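Long-range contacts in peridinin-chlorophyll A protein (Amphidinium carterae, PDB 2C9E), which binds peridinin and chlorophyll a and probably serves as a water-soluble antenna that captures blue-green sunlight for photosynthesis: residues D12-I17 with E136-S141; E186-I191 with K310-T315. One frame throughout, in Å; residues are numbered along the deposited sequence.

Interaction 1. Residues D12-I17 with E136-S141; sequences DATYPI and EKAYDS. With DGD (digalactosyl diacyl glycerol (dgdg)), chain G.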
loop_
_atom_site.group_PDB
_atom_site.type_symbol
_atom_site.label_atom_id
_atom_site.label_comp_id
_atom_site.label_asym_id
_atom_site.label_seq_id
_atom_site.Cartn_x
_atom_site.Cartn_y
_atom_site.Cartn_z
ATOM N N ASP A 12 -21.783 10.526 -6.752
ATOM C CA ASP A 12 -22.368 11.248 -7.864
ATOM C C ASP A 12 -21.489 12.421 -8.291
ATOM O O ASP A 12 -21.284 12.687 -9.465
ATOM C CB ASP A 12 -23.741 11.793 -7.463
ATOM C CG ASP A 12 -24.785 10.722 -7.413
ATOM O OD1 ASP A 12 -24.597 9.771 -8.196
ATOM O OD2 ASP A 12 -25.786 10.822 -6.633
ATOM N N ALA A 13 -20.998 13.163 -7.309
ATOM C CA ALA A 13 -20.215 14.326 -7.614
ATOM C C ALA A 13 -18.845 14.057 -8.228
ATOM O O ALA A 13 -18.326 14.887 -9.000
ATOM C CB ALA A 13 -20.066 15.179 -6.325
ATOM N N THR A 14 -18.275 12.891 -7.906
ATOM C CA THR A 14 -16.920 12.579 -8.318
ATOM C C THR A 14 -16.709 11.679 -9.521
ATOM O O THR A 14 -15.656 11.767 -10.201
ATOM C CB THR A 14 -16.162 11.991 -7.131
ATOM O OG1 THR A 14 -16.896 10.887 -6.584
ATOM C CG2 THR A 14 -15.996 13.029 -6.055
ATOM N N TYR A 15 -17.706 10.834 -9.800
ATOM C CA TYR A 15 -17.610 9.901 -10.898
ATOM C C TYR A 15 -17.252 10.600 -12.191
ATOM O O TYR A 15 -16.356 10.153 -12.884
ATOM C CB TYR A 15 -18.918 9.102 -11.073
ATOM C CG TYR A 15 -18.749 7.944 -12.019
ATOM C CD1 TYR A 15 -18.167 6.742 -11.588
ATOM C CD2 TYR A 15 -19.084 8.066 -13.374
ATOM C CE1 TYR A 15 -17.923 5.697 -12.472
ATOM C CE2 TYR A 15 -18.839 7.019 -14.279
ATOM C CZ TYR A 15 -18.261 5.837 -13.827
ATOM O OH TYR A 15 -18.015 4.808 -14.723
ATOM N N PRO A 16 -17.923 11.719 -12.535
ATOM C CA PRO A 16 -17.588 12.414 -13.804
ATOM C C PRO A 16 -16.161 12.956 -13.835
ATOM O O PRO A 16 -15.538 13.060 -14.893
ATOM C CB PRO A 16 -18.637 13.552 -13.890
ATOM C CG PRO A 16 -19.764 13.062 -13.065
ATOM C CD PRO A 16 -19.051 12.402 -11.864
ATOM N N ILE A 17 -15.639 13.341 -12.677
ATOM C CA ILE A 17 -14.252 13.822 -12.618
ATOM C C ILE A 17 -13.334 12.609 -12.787
ATOM O O ILE A 17 -12.326 12.665 -13.502
ATOM C CB ILE A 17 -13.965 14.505 -11.249
ATOM C CG1 ILE A 17 -14.876 15.742 -11.117
ATOM C CG2 ILE A 17 -12.429 14.780 -11.104
ATOM C CD1 ILE A 17 -14.826 16.474 -9.743
ATOM N N GLU A 136 -14.861 21.901 -7.150
ATOM C CA GLU A 136 -15.366 22.618 -5.975
ATOM C C GLU A 136 -16.626 21.989 -5.432
ATOM O O GLU A 136 -16.771 21.810 -4.217
ATOM C CB GLU A 136 -15.572 24.085 -6.302
ATOM C CG GLU A 136 -14.227 24.802 -6.371
ATOM C CD GLU A 136 -14.261 26.078 -7.216
ATOM O OE1 GLU A 136 -15.388 26.554 -7.576
ATOM O OE2 GLU A 136 -13.149 26.583 -7.521
ATOM N N LYS A 137 -17.529 21.645 -6.347
ATOM C CA LYS A 137 -18.775 20.987 -6.014
ATOM C C LYS A 137 -18.442 19.606 -5.389
ATOM O O LYS A 137 -19.040 19.203 -4.397
ATOM C CB LYS A 137 -19.625 20.844 -7.293
ATOM C CG LYS A 137 -20.920 20.022 -7.125
ATOM C CD LYS A 137 -21.784 20.164 -8.357
ATOM C CE LYS A 137 -22.510 18.893 -8.604
ATOM N NZ LYS A 137 -21.570 17.982 -9.388
ATOM N N ALA A 138 -17.498 18.885 -5.970
ATOM C CA ALA A 138 -17.086 17.601 -5.411
ATOM C C ALA A 138 -16.544 17.769 -3.958
ATOM O O ALA A 138 -16.883 16.994 -3.062
ATOM C CB ALA A 138 -16.016 16.988 -6.294
ATOM N N TYR A 139 -15.722 18.787 -3.733
ATOM C CA TYR A 139 -15.159 19.011 -2.403
ATOM C C TYR A 139 -16.246 19.348 -1.397
ATOM O O TYR A 139 -16.210 18.904 -0.245
ATOM C CB TYR A 139 -14.092 20.130 -2.414
ATOM C CG TYR A 139 -13.474 20.370 -1.038
ATOM C CD1 TYR A 139 -12.749 19.360 -0.389
ATOM C CD2 TYR A 139 -13.647 21.580 -0.374
ATOM C CE1 TYR A 139 -12.227 19.557 0.864
ATOM C CE2 TYR A 139 -13.125 21.784 0.893
ATOM C CZ TYR A 139 -12.415 20.771 1.496
ATOM O OH TYR A 139 -11.836 20.984 2.720
ATOM N N ASP A 140 -17.231 20.137 -1.792
ATOM C CA ASP A 140 -18.270 20.385 -0.805
ATOM C C ASP A 140 -19.008 19.104 -0.444
ATOM O O ASP A 140 -19.377 18.916 0.717
ATOM C CB ASP A 140 -19.212 21.527 -1.227
ATOM C CG ASP A 140 -18.909 22.810 -0.416
ATOM O OD1 ASP A 140 -17.873 23.474 -0.685
ATOM O OD2 ASP A 140 -19.647 23.111 0.564
ATOM N N SER A 141 -19.174 18.199 -1.413
ATOM C CA SER A 141 -19.848 16.926 -1.134
ATOM C C SER A 141 -18.905 16.012 -0.320
ATOM O O SER A 141 -19.365 15.200 0.472
ATOM C CB SER A 141 -20.298 16.239 -2.435
ATOM O OG SER A 141 -19.323 15.317 -2.899
HETATM C C1A DGD G . -5.898 14.490 1.642
HETATM C C2A DGD G . -5.090 13.386 1.008
HETATM C C3A DGD G . -4.101 12.722 2.025
HETATM C C4A DGD G . -3.597 11.394 1.532
HETATM C C5A DGD G . -3.348 10.423 2.669
HETATM C C6A DGD G . -2.667 9.158 2.221
HETATM C C7A DGD G . -3.547 8.264 1.349
HETATM C C8A DGD G . -2.712 7.233 0.486
HETATM C C9A DGD G . -2.905 5.733 0.978
HETATM C CAA DGD G . -3.932 4.998 0.149
HETATM C CBA DGD G . -4.180 3.514 0.457
HETATM C CCA DGD G . -3.013 2.544 0.277
HETATM C CDA DGD G . -3.554 1.103 0.505
HETATM C CEA DGD G . -2.529 -0.027 0.324
HETATM C CFA DGD G . -2.026 -0.227 -1.140
HETATM C CGA DGD G . -2.786 -1.364 -1.849
HETATM C CHA DGD G . -2.657 -1.326 -3.370
HETATM C CIA DGD G . -2.754 0.057 -3.993
HETATM O O1A DGD G . -5.470 14.969 2.699
HETATM C C1B DGD G . -9.821 16.411 -0.941
HETATM C C2B DGD G . -10.826 15.405 -1.441
HETATM C C3B DGD G . -11.006 15.474 -2.951
HETATM C C4B DGD G . -11.890 16.657 -3.347
HETATM C C5B DGD G . -12.766 16.370 -4.541
HETATM C C6B DGD G . -12.319 17.233 -5.714
HETATM C C7B DGD G . -11.929 16.377 -6.931
HETATM C C8B DGD G . -12.543 15.007 -6.885
HETATM C C9B DGD G . -11.506 13.902 -6.934
HETATM C CAB DGD G . -11.877 12.926 -8.059
HETATM C CBB DGD G . -11.004 11.729 -8.065
HETATM C CCB DGD G . -11.821 10.524 -8.390
HETATM C CDB DGD G . -11.771 9.498 -7.277
HETATM C CEB DGD G . -12.958 9.642 -6.406
HETATM C CFB DGD G . -12.757 10.661 -5.335
HETATM C CGB DGD G . -11.682 10.230 -4.346
HETATM C CHB DGD G . -11.303 11.387 -3.431
HETATM C CIB DGD G . -10.081 12.180 -3.933
HETATM O O1B DGD G . -9.278 17.183 -1.765
HETATM O O1G DGD G . -6.593 15.312 0.894
HETATM C C1G DGD G . -7.286 16.280 1.610
HETATM C C2G DGD G . -8.150 17.018 0.584
HETATM O O2G DGD G . -9.213 16.068 0.174
HETATM C C3G DGD G . -8.712 18.281 1.249
HETATM O O3G DGD G . -7.548 19.143 1.220
HETATM C C1D DGD G . -7.691 20.334 1.961
HETATM C C2D DGD G . -6.279 20.952 2.251
HETATM O O2D DGD G . -5.529 20.058 3.076
HETATM C C3D DGD G . -6.479 22.235 3.021
HETATM O O3D DGD G . -5.201 22.831 3.321
HETATM C C4D DGD G . -7.406 23.189 2.256
HETATM O O4D DGD G . -6.798 23.619 1.049
HETATM C C5D DGD G . -8.683 22.459 1.894
HETATM O O5D DGD G . -10.005 24.394 1.427
HETATM C C6D DGD G . -9.416 23.254 0.837
HETATM O O6D DGD G . -8.456 21.245 1.183
HETATM C C1E DGD G . -9.711 25.571 0.655
HETATM C C2E DGD G . -9.600 26.757 1.598
HETATM O O2E DGD G . -8.506 26.536 2.516
HETATM C C3E DGD G . -10.956 26.840 2.379
HETATM O O3E DGD G . -10.978 28.003 3.215
HETATM C C4E DGD G . -12.083 26.914 1.353
HETATM O O4E DGD G . -11.846 28.033 0.501
HETATM C C5E DGD G . -12.030 25.632 0.496
HETATM O O6E DGD G . -10.823 25.809 -0.240
HETATM C C6E DGD G . -13.205 25.589 -0.490
HETATM O O5E DGD G . -14.426 25.251 0.175
HETATM O O HOH W 1 -21.819 15.007 -10.831
HETATM O O HOH W 2 -18.784 17.538 -9.121
#

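Interaction 2. Residues E186-I191 with K310-T315; sequences EATYPI and KAAYET. With DGD (digalactosyl diacyl glycerol (dgdg)), chain K.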
loop_
_atom_site.group_PDB
_atom_site.type_symbol
_atom_site.label_atom_id
_atom_site.label_comp_id
_atom_site.label_asym_id
_atom_site.label_seq_id
_atom_site.Cartn_x
_atom_site.Cartn_y
_atom_site.Cartn_z
ATOM N N GLU A 186 19.889 -12.798 8.231
ATOM C CA GLU A 186 21.335 -12.652 8.290
ATOM C C GLU A 186 22.006 -12.455 6.924
ATOM O O GLU A 186 22.988 -11.705 6.820
ATOM C CB GLU A 186 21.972 -13.853 9.023
ATOM C CG GLU A 186 21.803 -13.833 10.588
ATOM C CD GLU A 186 21.957 -12.421 11.244
ATOM O OE1 GLU A 186 21.180 -11.485 10.893
ATOM O OE2 GLU A 186 22.836 -12.232 12.134
ATOM N N ALA A 187 21.487 -13.087 5.873
ATOM C CA ALA A 187 22.136 -12.919 4.576
ATOM C C ALA A 187 21.734 -11.633 3.832
ATOM O O ALA A 187 22.495 -11.126 2.978
ATOM C CB ALA A 187 21.864 -14.129 3.692
ATOM N N THR A 188 20.538 -11.120 4.145
ATOM C CA THR A 188 20.027 -9.918 3.466
ATOM C C THR A 188 20.362 -8.612 4.189
ATOM O O THR A 188 20.510 -7.578 3.534
ATOM C CB THR A 188 18.503 -10.015 3.226
ATOM O OG1 THR A 188 17.817 -10.349 4.450
ATOM C CG2 THR A 188 18.208 -11.060 2.188
ATOM N N TYR A 189 20.490 -8.634 5.514
ATOM C CA TYR A 189 20.842 -7.411 6.240
ATOM C C TYR A 189 22.049 -6.684 5.608
ATOM O O TYR A 189 21.997 -5.465 5.387
ATOM C CB TYR A 189 21.118 -7.699 7.726
ATOM C CG TYR A 189 21.210 -6.437 8.564
ATOM C CD1 TYR A 189 22.413 -5.706 8.664
ATOM C CD2 TYR A 189 20.070 -5.920 9.197
ATOM C CE1 TYR A 189 22.467 -4.488 9.370
ATOM C CE2 TYR A 189 20.098 -4.715 9.896
ATOM C CZ TYR A 189 21.291 -3.998 9.980
ATOM O OH TYR A 189 21.277 -2.791 10.633
ATOM N N PRO A 190 23.147 -7.411 5.284
ATOM C CA PRO A 190 24.323 -6.751 4.672
ATOM C C PRO A 190 24.083 -6.161 3.288
ATOM O O PRO A 190 24.855 -5.349 2.788
ATOM C CB PRO A 190 25.374 -7.852 4.637
ATOM C CG PRO A 190 24.877 -8.847 5.710
ATOM C CD PRO A 190 23.406 -8.837 5.539
ATOM N N ILE A 191 23.035 -6.612 2.633
ATOM C CA ILE A 191 22.663 -6.073 1.325
ATOM C C ILE A 191 21.772 -4.840 1.612
ATOM O O ILE A 191 21.948 -3.769 1.029
ATOM C CB ILE A 191 21.859 -7.131 0.525
ATOM C CG1 ILE A 191 22.730 -8.372 0.366
ATOM C CG2 ILE A 191 21.399 -6.552 -0.783
ATOM C CD1 ILE A 191 22.165 -9.491 -0.494
ATOM N N LYS A 310 23.582 -13.537 -4.651
ATOM C CA LYS A 310 23.430 -14.939 -5.016
ATOM C C LYS A 310 23.426 -15.775 -3.759
ATOM O O LYS A 310 22.633 -16.682 -3.625
ATOM C CB LYS A 310 24.557 -15.364 -5.959
ATOM C CG LYS A 310 24.260 -14.933 -7.394
ATOM C CD LYS A 310 25.472 -14.960 -8.332
ATOM C CE LYS A 310 25.061 -14.414 -9.720
ATOM N NZ LYS A 310 26.201 -13.723 -10.435
ATOM N N ALA A 311 24.302 -15.451 -2.819
ATOM C CA ALA A 311 24.354 -16.189 -1.556
ATOM C C ALA A 311 23.030 -16.022 -0.770
ATOM O O ALA A 311 22.549 -16.966 -0.113
ATOM C CB ALA A 311 25.509 -15.687 -0.714
ATOM N N ALA A 312 22.454 -14.824 -0.855
ATOM C CA ALA A 312 21.225 -14.520 -0.175
ATOM C C ALA A 312 20.069 -15.281 -0.825
ATOM O O ALA A 312 19.194 -15.804 -0.126
ATOM C CB ALA A 312 20.966 -12.998 -0.205
ATOM N N TYR A 313 20.069 -15.339 -2.158
ATOM C CA TYR A 313 19.031 -16.063 -2.885
ATOM C C TYR A 313 18.944 -17.502 -2.366
ATOM O O TYR A 313 17.839 -18.077 -2.256
ATOM C CB TYR A 313 19.343 -16.103 -4.367
ATOM C CG TYR A 313 18.332 -16.901 -5.180
ATOM C CD1 TYR A 313 17.045 -16.398 -5.429
ATOM C CD2 TYR A 313 18.659 -18.166 -5.716
ATOM C CE1 TYR A 313 16.134 -17.126 -6.189
ATOM C CE2 TYR A 313 17.738 -18.900 -6.463
ATOM C CZ TYR A 313 16.485 -18.377 -6.701
ATOM O OH TYR A 313 15.569 -19.070 -7.482
ATOM N N GLU A 314 20.091 -18.105 -2.052
ATOM C CA GLU A 314 20.015 -19.455 -1.537
ATOM C C GLU A 314 19.215 -19.434 -0.232
ATOM O O GLU A 314 18.332 -20.276 -0.054
ATOM C CB GLU A 314 21.405 -20.078 -1.332
ATOM C CG GLU A 314 22.163 -20.265 -2.622
ATOM C CD GLU A 314 21.350 -21.015 -3.677
ATOM O OE1 GLU A 314 20.744 -22.051 -3.333
ATOM O OE2 GLU A 314 21.322 -20.581 -4.853
ATOM N N THR A 315 19.479 -18.491 0.674
ATOM C CA THR A 315 18.671 -18.474 1.897
ATOM C C THR A 315 17.217 -18.191 1.536
ATOM O O THR A 315 16.314 -18.743 2.172
ATOM C CB THR A 315 19.135 -17.406 2.943
ATOM O OG1 THR A 315 19.006 -16.088 2.397
ATOM C CG2 THR A 315 20.590 -17.647 3.350
HETATM C C1A DGD K . 9.964 -10.124 -6.677
HETATM C C2A DGD K . 9.282 -8.951 -5.958
HETATM C C3A DGD K . 8.169 -8.296 -6.788
HETATM C C4A DGD K . 6.898 -9.168 -6.873
HETATM C C5A DGD K . 5.684 -8.352 -7.306
HETATM C C6A DGD K . 4.520 -8.200 -6.307
HETATM C C7A DGD K . 4.894 -7.992 -4.843
HETATM C C8A DGD K . 4.155 -6.784 -4.194
HETATM C C9A DGD K . 4.826 -6.412 -2.839
HETATM C CAA DGD K . 5.866 -5.302 -2.933
HETATM C CBA DGD K . 5.660 -4.138 -1.902
HETATM C CCA DGD K . 4.617 -4.415 -0.742
HETATM C CDA DGD K . 3.343 -3.590 -0.986
HETATM C CEA DGD K . 2.377 -3.593 0.160
HETATM C CFA DGD K . 2.500 -2.425 1.173
HETATM C CGA DGD K . 1.170 -2.336 2.001
HETATM C CHA DGD K . 0.982 -0.994 2.738
HETATM C CIA DGD K . 1.184 0.248 1.836
HETATM O O1A DGD K . 10.203 -10.015 -7.904
HETATM C C1B DGD K . 13.888 -11.907 -5.048
HETATM C C2B DGD K . 14.828 -12.815 -4.229
HETATM C C3B DGD K . 16.016 -12.037 -3.655
HETATM C C4B DGD K . 16.992 -12.918 -2.872
HETATM C C5B DGD K . 18.016 -12.074 -2.088
HETATM C C6B DGD K . 18.824 -11.095 -2.981
HETATM C C7B DGD K . 19.113 -9.790 -2.254
HETATM C C8B DGD K . 17.845 -9.144 -1.661
HETATM C C9B DGD K . 18.228 -8.071 -0.636
HETATM C CAB DGD K . 17.125 -6.994 -0.432
HETATM C CBB DGD K . 17.514 -5.968 0.607
HETATM C CCB DGD K . 17.062 -6.296 2.020
HETATM C CDB DGD K . 15.564 -6.551 2.151
HETATM C CEB DGD K . 15.233 -8.066 2.059
HETATM C CFB DGD K . 13.912 -8.198 1.340
HETATM C CGB DGD K . 13.769 -9.419 0.585
HETATM C CHB DGD K . 14.282 -9.291 -0.809
HETATM C CIB DGD K . 13.846 -10.533 -1.571
HETATM O O1B DGD K . 13.538 -10.788 -4.590
HETATM O O1G DGD K . 10.776 -10.900 -5.866
HETATM C C1G DGD K . 11.385 -12.032 -6.449
HETATM C C2G DGD K . 12.712 -11.524 -7.031
HETATM O O2G DGD K . 13.873 -12.069 -6.369
HETATM C C3G DGD K . 12.800 -11.918 -8.517
HETATM O O3G DGD K . 12.658 -13.353 -8.577
HETATM C C1D DGD K . 13.808 -14.041 -9.063
HETATM C C2D DGD K . 13.517 -15.531 -8.830
HETATM O O2D DGD K . 13.378 -15.790 -7.425
HETATM C C3D DGD K . 14.690 -16.344 -9.398
HETATM O O3D DGD K . 14.434 -17.734 -9.249
HETATM C C4D DGD K . 14.874 -16.015 -10.883
HETATM O O4D DGD K . 13.777 -16.536 -11.630
HETATM C C5D DGD K . 14.934 -14.483 -11.070
HETATM O O5D DGD K . 16.312 -14.586 -12.969
HETATM C C6D DGD K . 15.038 -14.172 -12.540
HETATM O O6D DGD K . 13.795 -13.827 -10.531
HETATM C C1E DGD K . 16.176 -15.520 -14.054
HETATM C C2E DGD K . 17.539 -16.213 -14.298
HETATM O O2E DGD K . 17.972 -16.847 -13.080
HETATM C C3E DGD K . 18.589 -15.157 -14.671
HETATM O O3E DGD K . 19.773 -15.809 -15.132
HETATM C C4E DGD K . 18.058 -14.118 -15.724
HETATM O O4E DGD K . 18.028 -14.699 -17.033
HETATM C C5E DGD K . 16.637 -13.639 -15.332
HETATM O O6E DGD K . 15.745 -14.762 -15.197
HETATM C C6E DGD K . 16.093 -12.655 -16.371
HETATM O O5E DGD K . 14.829 -12.114 -16.009
#

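Interaction 1. Residues D12-I17 with E136-S141
Lys137 reaches helix 2-18 through water. Its NZ lies 2.8 Å from water 2, which accepts from the ammonium and donates to Ala13 O. A second water, donating to Asp12 O, takes a weak bond from the same NZ. Both carbonyls lie at the kink where the N atoms of Pro16 and Ile17 make no bond to the turn before. The exposed lysine makes no direct hydrogen bond across the contact; water carries its link. Next comes Ala138, the point of closest backbone approach: its CA stands 5.0 Å from Ala13 CA, a spacing that two small residues permit. Ala13 CB meets Ala138 CA at 3.9 Å, while Ile17 CD1 touches Ala138 CB at 3.7 Å and Thr14 CG2 comes up beside it. Ala138 CB also packs on lipid atom C5B at 3.7 Å, so it is shared between helix and acyl chain. Tyr139 extends away from helix 2-18 with chi1 at -179°, CG opposite the backbone N, and its ring lies among the lipid's glycerol and sugar atoms, with O5E at the ring edge. Ser141 closes the series: OG bonds back to Ala138 O at 3.0 Å, within its own helix, and lies 3.5 Å from Ala13 CB. Crossing at -143° with axes 8.8 Å apart, the segments form an alanine-mediated, roughly antiparallel helix pair that walls the digalactosyl diacyl glycerol pocket.

Interaction 2. Residues E186-I191 with K310-T315
Ala187 CB sits against Thr315, 3.7 Å from OG1 and 3.8 Å from CG2, so both branches of the threonine meet one methyl. Thr315 holds OG1 between its backbone N and carbonyl carbon (chi1 62°), from where it bonds to Ala312 O in the carbonyl plane, on a lone pair. Both branches of Ile191 meet the acyl chain, CG2 at C9B (3.5 Å) and CD1 at C7B (3.5 Å), and CD1 alone also reaches Ala312 CB, at 3.7 Å. Thr188 turns CG2 to the same alanine and gives OG1 to Phe184 O. With CG anti to the backbone N (chi1 177°), Tyr313 extends to the lipid headgroup, where O2D lies in plane at the ring edge. Its OH forms a very short hydrogen bond, 2.5 Å, with O3D of the same sugar, and either hydroxyl could be the donor. A phenylalanine in place of Tyr313 would lack the hydroxyl and would probably leave sugar hydroxyl O3D without this partner. The axes of the two segments approach to 8.9 Å and cross at -145°. Around this pair, Gln308 on helix 306-324 bonds to Ala187 O, Thr188 packs on Phe264 of helix 261-276, and Tyr189 touches Arg261 of that helix while its OH reaches Ala259 O.

Interactions 1 and 2 come in series along the chain, the first joining helices 2-18 and 132-152 and the second helices 176-192 and 306-324. In each, 118 residues, mostly helical, separate the two segments, so each contact brings together the first and last helices of one half of the chain. Their centres are 50 Å apart, their nearest atoms about 41 Å, on opposite sides of the chain's centre, and they share no helix. The matching spacing, crossing angles and lipid contacts are consistent with a duplicated all-helical unit, each copy closed at its outer end beside its own galactolipid, with the chlorophylls and peridinins held in the interior.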